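75aa long hypothetical regulatory protein AsnC (Pyrococcus horikoshii, PDB 2CVI) is of unknown function but belongs to the Lrp/AsnC ligand-binding family, binds copies of itself and probably takes part in small-molecule-sensitive regulation. Local coordinates at residues A[4-9]-A[69-74]. Sequence-based numbering, arbitrary orientation.
Sequences AFILMV and TSTMIA
F5 and M72 form an antiparallel hydrogen-bonded pair. M72 N gives a nearly straight bond to F5 O (2.8 Å, 174°), and F5 N returns one to M72 O. I6 sits opposite T71, with its side chain on the face of A4 and M8. Its CB lies 4.0 Å from T71 OG1. Chi1 of -57° sets CG1 beside the backbone N and leaves CG2 anti to it. The CG2 methyl touches both T71 OG1 and T69 CB, the latter at 3.7 Å. CG1 runs alongside T71, 3.6 Å from OG1. Chi2 of 172° carries CD1 on in an extended line from CG1. The side chain also packs on F55 of helix 49-59. An alanine here would keep the backbone bonds but is likely to leave T69 and T71 without their shared apolar neighbour and open a gap under the helix. On the other face, L7 CD2 meets M72 CG at 3.9 Å, the two side chains crossing at about a right angle. There F5 also stacks edge-to-face with Y32 of the second subunit. Strand 66-77, outermost within the chain, pairs through I73 and A74 with a strand of that subunit, as befits the dimeric alpha-beta barrel fold of Lrp/AsnC ligand-binding domains.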
loop_
_atom_site.group_PDB
_atom_site.type_symbol
_atom_site.label_atom_id
_atom_site.label_comp_id
_atom_site.label_asym_id
_atom_site.label_seq_id
_atom_site.Cartn_x
_atom_site.Cartn_y
_atom_site.Cartn_z
ATOM N N ALA A 4 -6.390 7.748 -0.269
ATOM C CA ALA A 4 -6.586 6.470 0.413
ATOM C C ALA A 4 -6.010 5.313 -0.377
ATOM O O ALA A 4 -5.810 5.411 -1.575
ATOM C CB ALA A 4 -8.112 6.228 0.648
ATOM N N PHE A 5 -5.700 4.228 0.320
ATOM C CA PHE A 5 -5.246 3.013 -0.334
ATOM C C PHE A 5 -6.329 1.977 -0.098
ATOM O O PHE A 5 -6.760 1.776 1.045
ATOM C CB PHE A 5 -3.945 2.508 0.287
ATOM C CG PHE A 5 -2.749 3.258 -0.171
ATOM C CD1 PHE A 5 -2.037 2.831 -1.295
ATOM C CD2 PHE A 5 -2.372 4.427 0.474
ATOM C CE1 PHE A 5 -0.985 3.555 -1.784
ATOM C CE2 PHE A 5 -1.306 5.191 0.015
ATOM C CZ PHE A 5 -0.598 4.759 -1.132
ATOM N N ILE A 6 -6.797 1.361 -1.175
ATOM C CA ILE A 6 -7.826 0.326 -1.048
ATOM C C ILE A 6 -7.134 -1.025 -1.290
ATOM O O ILE A 6 -6.559 -1.225 -2.377
ATOM C CB ILE A 6 -8.950 0.509 -2.086
ATOM C CG1 ILE A 6 -9.609 1.894 -1.992
ATOM C CG2 ILE A 6 -10.045 -0.578 -1.798
ATOM C CD1 ILE A 6 -10.598 2.161 -3.136
ATOM N N LEU A 7 -7.155 -1.917 -0.303
ATOM C CA LEU A 7 -6.533 -3.242 -0.408
ATOM C C LEU A 7 -7.640 -4.187 -0.823
ATOM O O LEU A 7 -8.701 -4.196 -0.201
ATOM C CB LEU A 7 -5.916 -3.663 0.941
ATOM C CG LEU A 7 -4.664 -2.976 1.530
ATOM C CD1 LEU A 7 -3.442 -3.333 0.732
ATOM C CD2 LEU A 7 -4.858 -1.476 1.670
ATOM N N MET A 8 -7.400 -4.983 -1.862
ATOM C CA MET A 8 -8.432 -5.838 -2.421
ATOM C C MET A 8 -8.112 -7.307 -2.521
ATOM O O MET A 8 -6.969 -7.688 -2.797
ATOM C CB MET A 8 -8.780 -5.365 -3.833
ATOM C CG MET A 8 -9.040 -3.832 -3.950
ATOM S SD MET A 8 -9.515 -3.460 -5.650
ATOM C CE MET A 8 -9.896 -1.654 -5.491
ATOM N N VAL A 9 -9.153 -8.125 -2.304
ATOM C CA VAL A 9 -9.094 -9.586 -2.477
ATOM C C VAL A 9 -9.859 -9.783 -3.774
ATOM O O VAL A 9 -10.954 -9.258 -3.967
ATOM C CB VAL A 9 -9.796 -10.340 -1.339
ATOM C CG1 VAL A 9 -9.863 -11.846 -1.683
ATOM C CG2 VAL A 9 -9.096 -10.105 -0.048
ATOM N N THR A 69 -12.732 -5.615 0.131
ATOM C CA THR A 69 -11.839 -4.465 0.192
ATOM C C THR A 69 -11.730 -3.980 1.627
ATOM O O THR A 69 -12.678 -4.127 2.434
ATOM C CB THR A 69 -12.294 -3.254 -0.673
ATOM O OG1 THR A 69 -13.492 -2.656 -0.127
ATOM C CG2 THR A 69 -12.539 -3.667 -2.136
ATOM N N SER A 70 -10.548 -3.444 1.941
ATOM C CA SER A 70 -10.258 -2.806 3.238
ATOM C C SER A 70 -9.550 -1.508 2.847
ATOM O O SER A 70 -8.494 -1.551 2.203
ATOM C CB SER A 70 -9.347 -3.650 4.130
ATOM O OG SER A 70 -9.159 -3.022 5.395
ATOM N N THR A 71 -10.092 -0.371 3.255
ATOM C CA THR A 71 -9.523 0.922 2.846
ATOM C C THR A 71 -8.811 1.652 3.984
ATOM O O THR A 71 -9.316 1.702 5.116
ATOM C CB THR A 71 -10.630 1.778 2.274
ATOM O OG1 THR A 71 -11.217 1.101 1.153
ATOM C CG2 THR A 71 -10.103 3.149 1.786
ATOM N N MET A 72 -7.625 2.183 3.686
ATOM C CA MET A 72 -6.804 2.913 4.684
ATOM C C MET A 72 -6.815 4.395 4.265
ATOM O O MET A 72 -6.279 4.705 3.205
ATOM C CB MET A 72 -5.353 2.412 4.630
ATOM C CG MET A 72 -5.138 0.895 4.708
ATOM S SD MET A 72 -5.528 0.226 6.319
ATOM C CE MET A 72 -5.953 -1.486 5.802
ATOM N N ILE A 73 -7.452 5.295 5.041
ATOM C CA ILE A 73 -7.483 6.747 4.698
ATOM C C ILE A 73 -6.219 7.433 5.203
ATOM O O ILE A 73 -5.899 7.362 6.384
ATOM C CB ILE A 73 -8.705 7.460 5.345
ATOM C CG1 ILE A 73 -10.011 6.852 4.846
ATOM C CG2 ILE A 73 -8.674 8.941 5.025
ATOM C CD1 ILE A 73 -11.234 7.237 5.689
ATOM N N ALA A 74 -5.497 8.106 4.318
ATOM C CA ALA A 74 -4.273 8.797 4.754
ATOM C C ALA A 74 -4.624 10.026 5.605
ATOM O O ALA A 74 -5.439 10.863 5.183
ATOM C CB ALA A 74 -3.473 9.211 3.522
#